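Local coordinates for spherulin-4 (Aspergillus clavatus, PDB 5C5G), which probably hydrolyses glycosidic bonds in galactosaminogalactan, a fungal polysaccharide whose biosynthesis requires the Sph3 enzyme of a related Aspergillus, at residues I42-G47 against A97-Q102; R91-Y96 against R111-D116; S212-L217 against I228-L233. One frame throughout, in Å; residues are numbered along the deposited sequence.

Contact 1. Residues I42-G47 against A97-Q102; sequences INPGSG and AAWPTQ
Ile42 and Pro44 meet Trp99 through apolar contacts alone, and both do so at the far rim of the indole. The delta methyl of Ile42 comes closest, with CD1 lying 3.7 Å from CH2 of Trp99 and only slightly farther from its CZ3. This methyl sits near the plane of the indole, against the edge of the six-membered ring. The isoleucine and tryptophan side chains approach from opposite directions and so bridge two backbones that stay well apart: even Pro44 and Trp99, the nearest pair, have their CA atoms 12.7 Å apart. In Ile42 the CG1 branch is placed between the backbone N and the carbonyl carbon (chi1 56°), and this rotation carries CD1 to the indole. Pro44 adds a looser contact at the same edge, its CG 4.1 Å from Trp99 CH2.

Hydrogen bonding acts within each segment. Beyond the strand end the chain turns back on itself, and the side chain of Asn43 spans the turn: Gly47 N donates to Asn43 OD1 over 3.0 Å, approaching nearly along the C=O axis. A backbone bond from Gly45 N to Gly47 O also ties the turn. On the helix, which is kinked around Pro100, Ala98 O accepts from both Gln102 N and Thr101 OG1, the hydroxyl lying 2.9 Å from that oxygen.

The loop follows strand 38-42 of the (beta/alpha) barrel, while Trp99 belongs to the C-terminal part of helix 86-103. Tyr96 of that helix packs edge-to-face with Trp99 and touches Ile42 and Pro44 as well. The neighbouring helix 56-66 contributes Ile62 against the indole and Tyr58 against Pro44, and Ile42 is hydrogen-bonded through its backbone to strand 71-78.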
ATOM      1  N   ILE A  42      -4.083  -3.886  -5.086  1.00  9.63           N
ATOM      2  CA  ILE A  42      -5.364  -4.256  -5.679  1.00 11.80           C
ATOM      3  C   ILE A  42      -5.965  -5.399  -4.866  1.00 11.88           C
ATOM      4  O   ILE A  42      -5.267  -6.194  -4.209  1.00 13.05           O
ATOM      5  CB  ILE A  42      -5.259  -4.541  -7.170  1.00 16.66           C
ATOM      6  CG1 ILE A  42      -4.226  -5.601  -7.406  1.00 15.26           C
ATOM      7  CG2 ILE A  42      -4.874  -3.252  -7.965  1.00 17.79           C
ATOM      8  CD1 ILE A  42      -4.733  -7.014  -7.346  1.00 24.36           C
ATOM      9  N   ASN A  43      -7.279  -5.462  -4.903  1.00 11.44           N
ATOM     10  CA  ASN A  43      -8.032  -6.212  -3.918  1.00  9.83           C
ATOM     11  C   ASN A  43      -9.386  -6.602  -4.494  1.00 10.14           C
ATOM     12  O   ASN A  43     -10.387  -5.960  -4.224  1.00 11.82           O
ATOM     13  CB  ASN A  43      -8.180  -5.333  -2.678  1.00 11.05           C
ATOM     14  CG  ASN A  43      -8.889  -6.008  -1.558  1.00 11.63           C
ATOM     15  OD1 ASN A  43      -9.116  -7.220  -1.583  1.00 11.50           O
ATOM     16  ND2 ASN A  43      -9.253  -5.235  -0.547  1.00 13.74           N
ATOM     17  N   PRO A  44      -9.419  -7.674  -5.281  1.00 10.67           N
ATOM     18  CA  PRO A  44     -10.694  -8.051  -5.895  1.00 12.01           C
ATOM     19  C   PRO A  44     -11.817  -8.366  -4.902  1.00 12.39           C
ATOM     20  O   PRO A  44     -12.957  -8.001  -5.164  1.00 15.94           O
ATOM     21  CB  PRO A  44     -10.316  -9.265  -6.736  1.00 12.51           C
ATOM     22  CG  PRO A  44      -8.874  -9.011  -7.105  1.00 11.86           C
ATOM     23  CD  PRO A  44      -8.283  -8.401  -5.868  1.00 10.05           C
ATOM     24  N   GLY A  45     -11.511  -9.008  -3.785  1.00 11.79           N
ATOM     25  CA  GLY A  45     -12.540  -9.392  -2.826  1.00 14.05           C
ATOM     26  C   GLY A  45     -11.926  -9.820  -1.502  1.00 12.89           C
ATOM     27  O   GLY A  45     -12.014 -10.982  -1.118  1.00 13.88           O
ATOM     28  N   SER A  46     -11.310  -8.873  -0.803  1.00 12.50           N
ATOM     29  CA  SER A  46     -10.529  -9.166   0.409  1.00 11.28           C
ATOM     30  C   SER A  46      -9.581 -10.318   0.120  1.00 11.49           C
ATOM     31  O   SER A  46      -9.457 -11.256   0.904  1.00 12.78           O
ATOM     32  CB  SER A  46     -11.444  -9.492   1.591  1.00 13.43           C
ATOM     33  OG  SER A  46     -12.245  -8.360   1.910  1.00 16.44           O
ATOM     34  N   GLY A  47      -8.891 -10.204  -1.009  1.00 10.30           N
ATOM     35  CA  GLY A  47      -8.103 -11.286  -1.570  1.00  9.55           C
ATOM     36  C   GLY A  47      -8.346 -11.375  -3.053  1.00  9.52           C
ATOM     37  O   GLY A  47      -9.072 -10.559  -3.614  1.00 10.28           O
ATOM     38  N   ALA A  97       0.061 -15.148  -7.613  1.00  9.29           N
ATOM     39  CA  ALA A  97       1.289 -15.478  -8.308  1.00  9.28           C
ATOM     40  C   ALA A  97       1.031 -16.187  -9.630  1.00  9.75           C
ATOM     41  O   ALA A  97       1.791 -16.021 -10.570  1.00 11.14           O
ATOM     42  CB  ALA A  97       2.166 -16.343  -7.439  1.00 11.07           C
ATOM     43  N   ALA A  98      -0.032 -16.992  -9.680  1.00 10.12           N
ATOM     44  CA  ALA A  98      -0.336 -17.775 -10.868  1.00 10.39           C
ATOM     45  C   ALA A  98      -1.113 -16.989 -11.900  1.00 10.40           C
ATOM     46  O   ALA A  98      -1.319 -17.489 -12.999  1.00 11.57           O
ATOM     47  CB  ALA A  98      -1.085 -19.049 -10.498  1.00 11.69           C
ATOM     48  N   TRP A  99      -1.536 -15.767 -11.579  1.00 10.58           N
ATOM     49  CA  TRP A  99      -2.300 -14.963 -12.529  1.00 10.34           C
ATOM     50  C   TRP A  99      -1.714 -14.898 -13.954  1.00 10.27           C
ATOM     51  O   TRP A  99      -2.446 -15.103 -14.916  1.00 11.43           O
ATOM     52  CB  TRP A  99      -2.517 -13.547 -11.985  1.00  9.94           C
ATOM     53  CG  TRP A  99      -3.682 -13.386 -11.054  1.00  9.44           C
ATOM     54  CD1 TRP A  99      -4.546 -14.341 -10.627  1.00 10.14           C
ATOM     55  CD2 TRP A  99      -4.119 -12.158 -10.462  1.00  9.63           C
ATOM     56  NE1 TRP A  99      -5.509 -13.789  -9.805  1.00 10.43           N
ATOM     57  CE2 TRP A  99      -5.263 -12.444  -9.692  1.00  9.83           C
ATOM     58  CE3 TRP A  99      -3.652 -10.838 -10.517  1.00 10.72           C
ATOM     59  CZ2 TRP A  99      -5.960 -11.452  -8.990  1.00 10.73           C
ATOM     60  CZ3 TRP A  99      -4.341  -9.861  -9.824  1.00 10.65           C
ATOM     61  CH2 TRP A  99      -5.486 -10.175  -9.077  1.00 10.16           C
ATOM     62  N   PRO A 100      -0.416 -14.590 -14.110  1.00 11.05           N
ATOM     63  CA  PRO A 100       0.088 -14.424 -15.482  1.00 12.18           C
ATOM     64  C   PRO A 100       0.109 -15.734 -16.252  1.00 12.85           C
ATOM     65  O   PRO A 100      -0.137 -15.727 -17.461  1.00 14.23           O
ATOM     66  CB  PRO A 100       1.504 -13.868 -15.283  1.00 13.33           C
ATOM     67  CG  PRO A 100       1.834 -14.143 -13.863  1.00 13.69           C
ATOM     68  CD  PRO A 100       0.550 -14.117 -13.109  1.00 10.65           C
ATOM     69  N   THR A 101       0.345 -16.852 -15.574  1.00 13.44           N
ATOM     70  CA  THR A 101       0.353 -18.140 -16.261  1.00 14.77           C
ATOM     71  C   THR A 101      -1.075 -18.636 -16.512  1.00 14.57           C
ATOM     72  O   THR A 101      -1.374 -19.162 -17.577  1.00 14.79           O
ATOM     73  CB  THR A 101       1.166 -19.190 -15.500  1.00 18.53           C
ATOM     74  OG1 THR A 101       0.728 -19.267 -14.148  1.00 27.08           O
ATOM     75  CG2 THR A 101       2.622 -18.824 -15.514  1.00 21.99           C
ATOM     76  N   GLN A 102      -1.970 -18.434 -15.553  1.00 13.18           N
ATOM     77  CA  GLN A 102      -3.362 -18.856 -15.708  1.00 13.36           C
ATOM     78  C   GLN A 102      -4.055 -18.094 -16.830  1.00 12.96           C
ATOM     79  O   GLN A 102      -4.940 -18.633 -17.485  1.00 14.79           O
ATOM     80  CB  GLN A 102      -4.129 -18.661 -14.398  1.00 13.60           C
ATOM     81  CG  GLN A 102      -3.724 -19.646 -13.326  1.00 17.72           C
ATOM     82  CD  GLN A 102      -4.445 -20.971 -13.439  1.00 23.53           C
ATOM     83  OE1 GLN A 102      -5.316 -21.154 -14.288  1.00 29.41           O
ATOM     84  NE2 GLN A 102      -4.081 -21.904 -12.581  1.00 25.19           N
TER

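Contact 2. Residues R91-Y96 against R111-D116; sequences RDIETY and RGIFFD
Ile93 meets Phe115 at the ring edge, its CD1 3.6 Å from Phe115 CZ and close to the plane of the phenyl. The two side chains cross at about a right angle, and CG1 of Ile93 follows its methyl along the same CE1-CZ side. With CG1 anti to the carbonyl carbon (chi1 -65°), Ile93 sends CD1 to the phenyl edge and leaves CG2 facing Ile113, 4.2 Å from Ile113 CG1. Tyr96 completes this first shell: its CD2 is 3.8 Å from Ile113 CD1, which approaches the phenol ring obliquely.

The strand partly arranges its own partners. Ile113 CG2 lies over the centre of the Phe115 ring, 3.5 Å above its plane, covering one face while Ile93 takes the edge. On the barrel side of the helix, the Tyr96 hydroxyl is hydrogen-bonded to the backbone O of Tyr76, which anchors the far end of the phenol. Farther out, Arg91 NH2 forms a salt bridge to Asp92 OD1 at 2.9 Å, in the guanidinium plane, and Arg84 binds the second carboxylate oxygen of Asp92.

Helix 86-103 runs roughly antiparallel to strand 112-116 (146°), with the axes 9.4 Å apart, as in the beta-alpha-beta crossover of a TIM barrel. Val77 of strand 71-78 lies beside Tyr96, Ile113 and Phe115, while helix 124-139 closes the other flank through Val136, Val137 and Leu133.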
ATOM      1  N   ARG A  91      -2.727 -19.995  -0.054  1.00 11.43           N
ATOM      2  CA  ARG A  91      -3.564 -20.162  -1.243  1.00 11.23           C
ATOM      3  C   ARG A  91      -3.751 -18.816  -1.928  1.00 10.20           C
ATOM      4  O   ARG A  91      -3.654 -18.705  -3.155  1.00 10.83           O
ATOM      5  CB  ARG A  91      -4.920 -20.781  -0.898  1.00 11.85           C
ATOM      6  CG  ARG A  91      -5.876 -20.866  -2.084  1.00 12.75           C
ATOM      7  CD  ARG A  91      -6.741 -19.619  -2.235  1.00 12.72           C
ATOM      8  NE  ARG A  91      -7.574 -19.710  -3.425  1.00 11.86           N
ATOM      9  CZ  ARG A  91      -8.249 -18.689  -3.936  1.00 12.81           C
ATOM     10  NH1 ARG A  91      -8.979 -18.862  -5.025  1.00 13.63           N
ATOM     11  NH2 ARG A  91      -8.221 -17.506  -3.340  1.00 12.72           N
ATOM     12  N   ASP A  92      -3.999 -17.772  -1.160  1.00  9.64           N
ATOM     13  CA  ASP A  92      -4.234 -16.469  -1.757  1.00  9.22           C
ATOM     14  C   ASP A  92      -2.960 -15.939  -2.421  1.00  9.48           C
ATOM     15  O   ASP A  92      -2.999 -15.399  -3.530  1.00 10.37           O
ATOM     16  CB  ASP A  92      -4.756 -15.463  -0.727  1.00 10.07           C
ATOM     17  CG  ASP A  92      -6.186 -15.721  -0.318  1.00 11.48           C
ATOM     18  OD1 ASP A  92      -6.893 -16.509  -0.983  1.00 12.16           O
ATOM     19  OD2 ASP A  92      -6.618 -15.122   0.693  1.00 12.10           O
ATOM     20  N   ILE A  93      -1.813 -16.072  -1.753  1.00  9.18           N
ATOM     21  CA  ILE A  93      -0.549 -15.642  -2.344  1.00  9.08           C
ATOM     22  C   ILE A  93      -0.335 -16.352  -3.675  1.00  9.30           C
ATOM     23  O   ILE A  93       0.023 -15.730  -4.688  1.00 10.59           O
ATOM     24  CB  ILE A  93       0.633 -15.969  -1.409  1.00  9.26           C
ATOM     25  CG1 ILE A  93       0.539 -15.165  -0.102  1.00  9.85           C
ATOM     26  CG2 ILE A  93       1.950 -15.679  -2.109  1.00  9.91           C
ATOM     27  CD1 ILE A  93       1.497 -15.657   0.981  1.00 10.85           C
ATOM     28  N   GLU A  94      -0.503 -17.663  -3.666  1.00  9.44           N
ATOM     29  CA  GLU A  94      -0.259 -18.481  -4.850  1.00 10.33           C
ATOM     30  C   GLU A  94      -1.241 -18.176  -5.971  1.00  9.71           C
ATOM     31  O   GLU A  94      -0.914 -18.311  -7.144  1.00 10.93           O
ATOM     32  CB  GLU A  94      -0.280 -19.960  -4.480  1.00 13.39           C
ATOM     33  CG  GLU A  94       0.947 -20.313  -3.642  1.00 16.00           C
ATOM     34  CD  GLU A  94       1.014 -21.756  -3.230  1.00 28.98           C
ATOM     35  OE1 GLU A  94       0.006 -22.473  -3.399  1.00 27.84           O
ATOM     36  OE2 GLU A  94       2.092 -22.167  -2.739  1.00 28.66           O
ATOM     37  N   THR A  95      -2.449 -17.783  -5.621  1.00  9.49           N
ATOM     38  CA  THR A  95      -3.453 -17.424  -6.619  1.00  9.09           C
ATOM     39  C   THR A  95      -2.981 -16.189  -7.378  1.00  9.50           C
ATOM     40  O   THR A  95      -2.937 -16.183  -8.606  1.00  9.74           O
ATOM     41  CB  THR A  95      -4.828 -17.195  -5.953  1.00 10.67           C
ATOM     42  OG1 THR A  95      -5.263 -18.412  -5.320  1.00 11.44           O
ATOM     43  CG2 THR A  95      -5.866 -16.799  -6.972  1.00 10.80           C
ATOM     44  N   TYR A  96      -2.602 -15.134  -6.665  1.00  9.24           N
ATOM     45  CA  TYR A  96      -2.044 -13.962  -7.344  1.00  9.07           C
ATOM     46  C   TYR A  96      -0.825 -14.337  -8.176  1.00  9.46           C
ATOM     47  O   TYR A  96      -0.664 -13.868  -9.314  1.00 10.18           O
ATOM     48  CB  TYR A  96      -1.612 -12.897  -6.344  1.00  8.72           C
ATOM     49  CG  TYR A  96      -2.707 -12.088  -5.677  1.00  8.24           C
ATOM     50  CD1 TYR A  96      -3.529 -11.228  -6.394  1.00  8.93           C
ATOM     51  CD2 TYR A  96      -2.902 -12.180  -4.308  1.00  8.72           C
ATOM     52  CE1 TYR A  96      -4.500 -10.482  -5.773  1.00  8.92           C
ATOM     53  CE2 TYR A  96      -3.864 -11.447  -3.672  1.00  9.23           C
ATOM     54  CZ  TYR A  96      -4.669 -10.583  -4.406  1.00  8.18           C
ATOM     55  OH  TYR A  96      -5.651  -9.826  -3.826  1.00  9.48           O
ATOM     56  N   ARG A 111       3.550  -7.712  -8.237  1.00  9.53           N
ATOM     57  CA  ARG A 111       4.969  -7.762  -7.926  1.00 10.26           C
ATOM     58  C   ARG A 111       5.235  -7.936  -6.431  1.00  9.91           C
ATOM     59  O   ARG A 111       6.351  -7.696  -5.966  1.00 10.34           O
ATOM     60  CB  ARG A 111       5.650  -6.494  -8.455  1.00 14.48           C
ATOM     61  CG  ARG A 111       5.592  -6.407  -9.979  1.00 20.44           C
ATOM     62  CD  ARG A 111       5.945  -5.040 -10.527  1.00 29.37           C
ATOM     63  NE  ARG A 111       7.385  -4.859 -10.620  1.00 34.98           N
ATOM     64  CZ  ARG A 111       8.040  -4.425 -11.696  1.00 30.29           C
ATOM     65  NH1 ARG A 111       9.356  -4.306 -11.640  1.00 35.38           N
ATOM     66  NH2 ARG A 111       7.404  -4.093 -12.818  1.00 32.69           N
ATOM     67  N   GLY A 112       4.226  -8.404  -5.716  1.00  8.88           N
ATOM     68  CA  GLY A 112       4.344  -8.620  -4.298  1.00  9.53           C
ATOM     69  C   GLY A 112       2.978  -8.709  -3.669  1.00  8.33           C
ATOM     70  O   GLY A 112       1.957  -8.753  -4.356  1.00  8.63           O
ATOM     71  N   ILE A 113       2.978  -8.745  -2.342  1.00  8.07           N
ATOM     72  CA  ILE A 113       1.791  -8.973  -1.547  1.00  7.92           C
ATOM     73  C   ILE A 113       1.707  -7.948  -0.430  1.00  7.87           C
ATOM     74  O   ILE A 113       2.708  -7.615   0.226  1.00  8.48           O
ATOM     75  CB  ILE A 113       1.803 -10.393  -0.934  1.00  8.07           C
ATOM     76  CG1 ILE A 113       1.824 -11.465  -2.045  1.00  8.46           C
ATOM     77  CG2 ILE A 113       0.636 -10.609   0.001  1.00  9.27           C
ATOM     78  CD1 ILE A 113       0.596 -11.534  -2.937  1.00  9.74           C
ATOM     79  N   PHE A 114       0.481  -7.471  -0.229  1.00  7.47           N
ATOM     80  CA  PHE A 114       0.099  -6.592   0.875  1.00  7.61           C
ATOM     81  C   PHE A 114      -0.693  -7.427   1.869  1.00  8.30           C
ATOM     82  O   PHE A 114      -1.800  -7.863   1.557  1.00  8.88           O
ATOM     83  CB  PHE A 114      -0.767  -5.462   0.318  1.00  8.46           C
ATOM     84  CG  PHE A 114      -1.361  -4.551   1.352  1.00  8.56           C
ATOM     85  CD1 PHE A 114      -0.651  -3.482   1.849  1.00  9.36           C
ATOM     86  CD2 PHE A 114      -2.665  -4.739   1.803  1.00  9.42           C
ATOM     87  CE1 PHE A 114      -1.221  -2.613   2.777  1.00 11.34           C
ATOM     88  CE2 PHE A 114      -3.236  -3.867   2.722  1.00 11.59           C
ATOM     89  CZ  PHE A 114      -2.518  -2.813   3.204  1.00 11.23           C
ATOM     90  N   PHE A 115      -0.120  -7.678   3.044  1.00  8.55           N
ATOM     91  CA  PHE A 115      -0.752  -8.481   4.091  1.00  8.20           C
ATOM     92  C   PHE A 115      -1.499  -7.561   5.032  1.00  9.41           C
ATOM     93  O   PHE A 115      -0.888  -6.789   5.786  1.00  9.81           O
ATOM     94  CB  PHE A 115       0.290  -9.271   4.862  1.00  8.87           C
ATOM     95  CG  PHE A 115       0.935 -10.372   4.063  1.00  8.73           C
ATOM     96  CD1 PHE A 115       0.208 -11.521   3.750  1.00  9.40           C
ATOM     97  CD2 PHE A 115       2.248 -10.286   3.652  1.00  9.94           C
ATOM     98  CE1 PHE A 115       0.782 -12.557   3.032  1.00 10.03           C
ATOM     99  CE2 PHE A 115       2.838 -11.321   2.921  1.00 10.57           C
ATOM    100  CZ  PHE A 115       2.101 -12.466   2.616  1.00  9.83           C
ATOM    101  N   ASP A 116      -2.818  -7.633   5.012  1.00  9.26           N
ATOM    102  CA  ASP A 116      -3.640  -6.806   5.883  1.00  9.30           C
ATOM    103  C   ASP A 116      -3.804  -7.446   7.249  1.00 10.93           C
ATOM    104  O   ASP A 116      -3.728  -8.668   7.412  1.00 11.70           O
ATOM    105  CB  ASP A 116      -4.998  -6.539   5.243  1.00 10.79           C
ATOM    106  CG  ASP A 116      -5.664  -5.285   5.766  1.00 11.16           C
ATOM    107  OD1 ASP A 116      -4.994  -4.435   6.405  1.00 13.21           O
ATOM    108  OD2 ASP A 116      -6.875  -5.139   5.553  1.00 13.22           O
TER

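Contact 3. Residues S212-L217 against I228-L233; sequences SDLRGL and IFITHL
Leu214 and Leu217 of helix 212-224 pack on Ile230 and His232 in the last beta-alpha-beta unit of the TIM barrel, where the chain passes from strand 198-203 through this helix to strand 227-230. The two leucines are one helical turn apart and point the same way, toward the end of the strand and the loop that follows it.

Leu214 can be followed outward. Its CB leaves the helix toward the strand, and CG stands anti to the backbone N (chi1 -176°), so that the isobutyl group extends away from the helix and both methyls are delivered to the other segment. CD1 does most of the touching: it lies 4.0 Å from His232 CE1, at the edge of the imidazole and near its plane, and 4.4 Å from Ile230 CG2. CD2 reaches the same ring carbon, 4.1 Å from His232 CE1, so the two methyls face CE1 at nearly equal distances. The two side chains cross obliquely.

Leu217 is similarly extended and meets Ile230 tip to tip, its CG and CD2 both 4.2 Å from Ile230 CD1. These are loose van der Waals distances, and the interface is apolar apart from the imidazole. One nitrogen of that ring is engaged elsewhere, His232 NE2 being hydrogen-bonded to Val209 O in the loop ahead of the helix. Gln244 touches both Leu214 and His232, and Leu251 of helix 245-252 packs on Leu214.

Beyond the strand, Thr231 forms an ST turn, in which Leu233 N donates to Thr231 OG1 over 3.2 Å with a nearly straight angle of 176°.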
ATOM      1  N   SER A 212      -0.714  25.638   0.579  1.00 10.57           N
ATOM      2  CA  SER A 212       0.497  25.540   1.379  1.00 10.80           C
ATOM      3  C   SER A 212       0.289  24.721   2.651  1.00 11.10           C
ATOM      4  O   SER A 212       1.247  24.158   3.175  1.00 11.34           O
ATOM      5  CB  SER A 212       1.042  26.922   1.709  1.00 12.49           C
ATOM      6  OG  SER A 212       0.083  27.717   2.381  1.00 11.48           O
ATOM      7  N   ASP A 213      -0.933  24.652   3.179  1.00 10.35           N
ATOM      8  CA  ASP A 213      -1.197  23.826   4.355  1.00 10.66           C
ATOM      9  C   ASP A 213      -0.997  22.345   4.012  1.00 11.23           C
ATOM     10  O   ASP A 213      -0.448  21.574   4.811  1.00 11.05           O
ATOM     11  CB  ASP A 213      -2.621  24.020   4.900  1.00 11.35           C
ATOM     12  CG  ASP A 213      -2.854  25.365   5.556  1.00 12.73           C
ATOM     13  OD1 ASP A 213      -1.934  26.203   5.660  1.00 12.88           O
ATOM     14  OD2 ASP A 213      -4.012  25.597   5.983  1.00 14.20           O
ATOM     15  N   LEU A 214      -1.442  21.936   2.830  1.00 10.47           N
ATOM     16  CA  LEU A 214      -1.256  20.561   2.383  1.00  9.96           C
ATOM     17  C   LEU A 214       0.225  20.297   2.080  1.00 10.27           C
ATOM     18  O   LEU A 214       0.744  19.215   2.368  1.00 10.45           O
ATOM     19  CB  LEU A 214      -2.107  20.267   1.143  1.00 11.27           C
ATOM     20  CG  LEU A 214      -2.051  18.820   0.643  1.00 10.81           C
ATOM     21  CD1 LEU A 214      -2.514  17.817   1.703  1.00 11.44           C
ATOM     22  CD2 LEU A 214      -2.905  18.697  -0.611  1.00 12.64           C
ATOM     23  N   ARG A 215       0.901  21.269   1.481  1.00  9.85           N
ATOM     24  CA  ARG A 215       2.331  21.147   1.238  1.00 10.38           C
ATOM     25  C   ARG A 215       3.050  20.848   2.551  1.00 10.52           C
ATOM     26  O   ARG A 215       3.915  19.963   2.600  1.00 10.73           O
ATOM     27  CB  ARG A 215       2.889  22.412   0.607  1.00 11.48           C
ATOM     28  CG  ARG A 215       4.377  22.331   0.284  1.00 11.95           C
ATOM     29  CD  ARG A 215       4.795  23.589  -0.449  1.00 15.74           C
ATOM     30  NE  ARG A 215       6.188  23.552  -0.901  1.00 25.00           N
ATOM     31  CZ  ARG A 215       6.590  23.114  -2.094  1.00 33.06           C
ATOM     32  NH1 ARG A 215       5.711  22.669  -2.986  1.00 32.69           N
ATOM     33  NH2 ARG A 215       7.882  23.117  -2.398  1.00 34.04           N
ATOM     34  N   GLY A 216       2.731  21.585   3.608  1.00 10.55           N
ATOM     35  CA  GLY A 216       3.364  21.371   4.893  1.00 10.45           C
ATOM     36  C   GLY A 216       3.110  19.975   5.430  1.00 10.54           C
ATOM     37  O   GLY A 216       4.029  19.329   5.931  1.00 11.89           O
ATOM     38  N   LEU A 217       1.877  19.494   5.326  1.00 10.64           N
ATOM     39  CA  LEU A 217       1.564  18.143   5.779  1.00  9.97           C
ATOM     40  C   LEU A 217       2.375  17.106   5.009  1.00  9.64           C
ATOM     41  O   LEU A 217       2.969  16.216   5.617  1.00 10.49           O
ATOM     42  CB  LEU A 217       0.072  17.871   5.648  1.00 10.68           C
ATOM     43  CG  LEU A 217      -0.369  16.440   6.006  1.00 10.62           C
ATOM     44  CD1 LEU A 217      -0.036  16.095   7.430  1.00 12.02           C
ATOM     45  CD2 LEU A 217      -1.857  16.271   5.752  1.00 12.21           C
ATOM     46  N   ILE A 228       3.355   6.914   1.332  1.00  8.11           N
ATOM     47  CA  ILE A 228       2.340   7.788   1.903  1.00  7.22           C
ATOM     48  C   ILE A 228       1.068   7.785   1.055  1.00  7.82           C
ATOM     49  O   ILE A 228       1.141   7.890  -0.170  1.00  8.60           O
ATOM     50  CB  ILE A 228       2.847   9.238   1.964  1.00  8.72           C
ATOM     51  CG1 ILE A 228       4.149   9.321   2.763  1.00  9.34           C
ATOM     52  CG2 ILE A 228       1.778  10.153   2.538  1.00  9.31           C
ATOM     53  CD1 ILE A 228       4.812  10.673   2.706  1.00  9.46           C
ATOM     54  N   PHE A 229      -0.077   7.694   1.726  1.00  8.53           N
ATOM     55  CA  PHE A 229      -1.374   7.981   1.119  1.00  8.62           C
ATOM     56  C   PHE A 229      -2.056   9.025   1.983  1.00  8.96           C
ATOM     57  O   PHE A 229      -2.151   8.855   3.201  1.00  9.20           O
ATOM     58  CB  PHE A 229      -2.245   6.735   1.095  1.00  8.80           C
ATOM     59  CG  PHE A 229      -3.588   6.934   0.437  1.00  8.36           C
ATOM     60  CD1 PHE A 229      -3.677   7.292  -0.898  1.00  9.90           C
ATOM     61  CD2 PHE A 229      -4.765   6.719   1.146  1.00 10.10           C
ATOM     62  CE1 PHE A 229      -4.933   7.464  -1.504  1.00 11.55           C
ATOM     63  CE2 PHE A 229      -6.008   6.879   0.538  1.00 10.46           C
ATOM     64  CZ  PHE A 229      -6.087   7.243  -0.775  1.00 11.24           C
ATOM     65  N   ILE A 230      -2.509  10.114   1.363  1.00  9.09           N
ATOM     66  CA  ILE A 230      -3.264  11.160   2.038  1.00  8.82           C
ATOM     67  C   ILE A 230      -4.514  11.420   1.218  1.00  9.63           C
ATOM     68  O   ILE A 230      -4.420  11.569   0.001  1.00  9.96           O
ATOM     69  CB  ILE A 230      -2.444  12.452   2.168  1.00  9.28           C
ATOM     70  CG1 ILE A 230      -1.314  12.225   3.167  1.00 10.69           C
ATOM     71  CG2 ILE A 230      -3.328  13.611   2.637  1.00 12.49           C
ATOM     72  CD1 ILE A 230      -0.266  13.346   3.202  1.00 11.21           C
ATOM     73  N   THR A 231      -5.676  11.461   1.872  1.00  9.58           N
ATOM     74  CA  THR A 231      -6.911  11.781   1.191  1.00  9.73           C
ATOM     75  C   THR A 231      -7.840  12.586   2.063  1.00  9.77           C
ATOM     76  O   THR A 231      -7.857  12.473   3.294  1.00 10.31           O
ATOM     77  CB  THR A 231      -7.629  10.525   0.701  1.00  9.95           C
ATOM     78  OG1 THR A 231      -8.817  10.931   0.021  1.00 11.48           O
ATOM     79  CG2 THR A 231      -7.989   9.577   1.836  1.00  9.77           C
ATOM     80  N   HIS A 232      -8.599  13.441   1.393  1.00 10.94           N
ATOM     81  CA  HIS A 232      -9.578  14.296   2.035  1.00 12.20           C
ATOM     82  C   HIS A 232     -10.948  13.633   2.128  1.00 13.03           C
ATOM     83  O   HIS A 232     -11.866  14.230   2.655  1.00 16.58           O
ATOM     84  CB  HIS A 232      -9.652  15.634   1.301  1.00 13.38           C
ATOM     85  CG  HIS A 232      -8.383  16.424   1.395  1.00 12.02           C
ATOM     86  ND1 HIS A 232      -7.273  16.150   0.628  1.00 12.95           N
ATOM     87  CD2 HIS A 232      -8.056  17.475   2.183  1.00 13.99           C
ATOM     88  CE1 HIS A 232      -6.317  17.014   0.934  1.00 14.02           C
ATOM     89  NE2 HIS A 232      -6.762  17.819   1.878  1.00 15.76           N
ATOM     90  N   LEU A 233     -11.106  12.416   1.615  1.00 13.12           N
ATOM     91  CA  LEU A 233     -12.370  11.698   1.818  1.00 13.45           C
ATOM     92  C   LEU A 233     -12.490  11.186   3.255  1.00 13.58           C
ATOM     93  O   LEU A 233     -11.530  10.650   3.817  1.00 12.64           O
ATOM     94  CB  LEU A 233     -12.487  10.518   0.851  1.00 13.79           C
ATOM     95  CG  LEU A 233     -12.533  10.835  -0.651  1.00 15.75           C
ATOM     96  CD1 LEU A 233     -12.781   9.591  -1.479  1.00 16.50           C
ATOM     97  CD2 LEU A 233     -13.565  11.907  -0.974  1.00 21.67           C
TER

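Contacts 1 and 2 share helix 86-103, their centres 7 Å apart. Tyr96 joins them: its OH is 3.6 Å from Pro44 CD and 3.2 Å from Gly47 C. Both adjoin the N-acetyl-D-galactosamine site, which holds no sugar here: 111-116 carries the sugar-binding Asp116, hydrogen-bonded to Tyr76, and the side chain of Tyr76, also sugar-binding, is about 4 Å from that of Tyr96 and about 6 Å from that of Pro44. Contact 3 belongs to the opposite side of the barrel, its centre about 31 Å from that of contact 1 and 29 Å from that of contact 2. Its Ile230 side chain is about 11 Å from that of Glu172, another sugar-binding residue, and the barrel sheet connects it with contact 2.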